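Local coordinates for nucleosome assembly protein (Plasmodium falciparum, PDB 5X7V) that probably binds histones as a nuclear-associated chaperone of the nucleosome assembly protein family in the malaria parasite, at residues K58-L62 and L175-I180. Numbering follows the deposited sequence.
Sequences KHPAL and LIRREI
His-59 pushes its imidazole from the loop 58-62 into the side of helix 172-180, where it meets Leu-175, Glu-179 and Ile-180. A first torsion of -176° sets CG beside the carbonyl carbon, and the ring reaches the helix while its own chain keeps to it, Ala-61 N over one face and Pro-60 CD at the edge. Leu-175 lies against the CD2 and NE2 side of the ring, its CB at the edge in plane and its CD2 approaching obliquely, 3.5 Å from His-59 NE2. Ile-180 meets the ring nearer its root, with CD1 3.8 Å from His-59 CD2 at an oblique angle. The carboxylate of Glu-179 stands almost upright to the imidazole, the planes 77° apart, and OE1 is 3.6 Å from His-59 CE1; this is contact rather than hydrogen bonding, though the negative group could favour positive charge on the ring. Tyr-187, from the short helix 185-188, also meets the imidazole and touches both Glu-179 and Ile-180.

Further on, Ala-61 brings its CB to Leu-175 CD1 at 3.7 Å, a methyl shared by Ala-61, Leu-62 and His-59. Leu-62 closes the row, reaching tip to tip toward Leu-175, with Leu-62 CD2 3.8 Å from Leu-175 CD1. Leu-62 N bonds back to His-59 O (2.8 Å), closing a type I beta turn with Pro-60 and Ala-61 at its corners. Leu-62 also packs on Trp-155 and Ile-157.

On the helix, a wider pi-type turn spans 176-180, just where Ile-180 comes to the histidine. Ile-176, on an adjacent side, packs on strands 76-82 and 91-97, so helix 172-180 touches both the antiparallel sheet and the loop after helix 51-56, within the alpha+beta earmuff domain of the NAP fold, which follows the long helix 2-45.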
loop_
_atom_site.group_PDB
_atom_site.type_symbol
_atom_site.label_atom_id
_atom_site.label_comp_id
_atom_site.label_asym_id
_atom_site.label_seq_id
_atom_site.Cartn_x
_atom_site.Cartn_y
_atom_site.Cartn_z
ATOM N N LYS A 58 19.986 -4.688 -6.141
ATOM C CA LYS A 58 19.180 -5.283 -7.181
ATOM C C LYS A 58 17.772 -4.689 -7.161
ATOM O O LYS A 58 16.912 -5.061 -7.957
ATOM C CB LYS A 58 19.102 -6.794 -7.024
ATOM C CG LYS A 58 20.358 -7.548 -7.402
ATOM C CD LYS A 58 19.951 -8.800 -8.101
ATOM C CE LYS A 58 20.873 -9.970 -7.834
ATOM N NZ LYS A 58 20.416 -11.134 -8.683
ATOM N N HIS A 59 17.522 -3.780 -6.237
ATOM C CA HIS A 59 16.300 -3.008 -6.309
ATOM C C HIS A 59 16.546 -1.833 -7.233
ATOM O O HIS A 59 17.487 -1.073 -7.010
ATOM C CB HIS A 59 15.879 -2.534 -4.926
ATOM C CG HIS A 59 14.582 -1.817 -4.923
ATOM N ND1 HIS A 59 13.733 -1.788 -6.030
ATOM C CD2 HIS A 59 13.939 -1.105 -3.978
ATOM C CE1 HIS A 59 12.672 -1.083 -5.750
ATOM N NE2 HIS A 59 12.765 -0.651 -4.496
ATOM N N PRO A 60 15.721 -1.697 -8.290
ATOM C CA PRO A 60 15.856 -0.601 -9.259
ATOM C C PRO A 60 16.234 0.761 -8.659
ATOM O O PRO A 60 17.134 1.428 -9.174
ATOM C CB PRO A 60 14.474 -0.562 -9.900
ATOM C CG PRO A 60 14.056 -1.999 -9.933
ATOM C CD PRO A 60 14.709 -2.682 -8.733
ATOM N N ALA A 61 15.593 1.155 -7.563
ATOM C CA ALA A 61 15.820 2.502 -7.015
ATOM C C ALA A 61 17.162 2.644 -6.312
ATOM O O ALA A 61 17.541 3.750 -5.900
ATOM C CB ALA A 61 14.697 2.883 -6.059
ATOM N N LEU A 62 17.876 1.537 -6.158
ATOM C CA LEU A 62 19.119 1.569 -5.410
ATOM C C LEU A 62 20.254 1.112 -6.272
ATOM O O LEU A 62 21.400 1.121 -5.843
ATOM C CB LEU A 62 19.041 0.694 -4.163
ATOM C CG LEU A 62 17.969 1.054 -3.138
ATOM C CD1 LEU A 62 18.175 0.217 -1.882
ATOM C CD2 LEU A 62 18.004 2.530 -2.847
ATOM N N LEU A 175 11.347 1.711 0.783
ATOM C CA LEU A 175 11.572 0.615 -0.145
ATOM C C LEU A 175 11.847 -0.658 0.640
ATOM O O LEU A 175 11.372 -1.719 0.271
ATOM C CB LEU A 175 12.740 0.897 -1.090
ATOM C CG LEU A 175 12.845 2.189 -1.893
ATOM C CD1 LEU A 175 14.229 2.228 -2.484
ATOM C CD2 LEU A 175 11.788 2.314 -2.986
ATOM N N ILE A 176 12.607 -0.548 1.728
ATOM C CA ILE A 176 12.880 -1.719 2.556
ATOM C C ILE A 176 11.586 -2.265 3.143
ATOM O O ILE A 176 11.254 -3.427 2.932
ATOM C CB ILE A 176 13.853 -1.429 3.710
ATOM C CG1 ILE A 176 15.298 -1.421 3.237
ATOM C CG2 ILE A 176 13.786 -2.519 4.709
ATOM C CD1 ILE A 176 16.240 -0.954 4.321
ATOM N N ARG A 177 10.867 -1.412 3.871
ATOM C CA ARG A 177 9.617 -1.798 4.530
ATOM C C ARG A 177 8.623 -2.409 3.565
ATOM O O ARG A 177 8.109 -3.487 3.821
ATOM C CB ARG A 177 8.963 -0.585 5.221
ATOM C CG ARG A 177 7.668 -0.912 6.000
ATOM C CD ARG A 177 6.995 0.367 6.593
ATOM N NE ARG A 177 6.193 1.120 5.608
ATOM C CZ ARG A 177 4.952 0.792 5.226
ATOM N NH1 ARG A 177 4.341 -0.284 5.728
ATOM N NH2 ARG A 177 4.315 1.536 4.332
ATOM N N ARG A 178 8.371 -1.717 2.457
ATOM C CA ARG A 178 7.267 -2.045 1.565
ATOM C C ARG A 178 7.614 -3.026 0.462
ATOM O O ARG A 178 6.736 -3.673 -0.076
ATOM C CB ARG A 178 6.706 -0.767 0.935
ATOM C CG ARG A 178 5.975 0.162 1.915
ATOM C CD ARG A 178 5.552 1.475 1.253
ATOM N NE ARG A 178 4.543 1.311 0.209
ATOM C CZ ARG A 178 4.183 2.274 -0.637
ATOM N NH1 ARG A 178 4.772 3.461 -0.582
ATOM N NH2 ARG A 178 3.251 2.043 -1.558
ATOM N N GLU A 179 8.886 -3.158 0.123
ATOM C CA GLU A 179 9.231 -3.997 -1.019
ATOM C C GLU A 179 10.258 -5.085 -0.748
ATOM O O GLU A 179 10.131 -6.173 -1.303
ATOM C CB GLU A 179 9.709 -3.116 -2.170
ATOM C CG GLU A 179 8.548 -2.455 -2.890
ATOM C CD GLU A 179 8.990 -1.486 -3.961
ATOM O OE1 GLU A 179 9.210 -1.923 -5.131
ATOM O OE2 GLU A 179 9.088 -0.284 -3.616
ATOM N N ILE A 180 11.248 -4.820 0.104
ATOM C CA ILE A 180 12.386 -5.723 0.202
ATOM C C ILE A 180 12.349 -6.626 1.428
ATOM O O ILE A 180 12.718 -7.796 1.345
ATOM C CB ILE A 180 13.716 -4.950 0.203
ATOM C CG1 ILE A 180 13.885 -4.169 -1.087
ATOM C CG2 ILE A 180 14.892 -5.902 0.299
ATOM C CD1 ILE A 180 15.074 -3.260 -1.063
#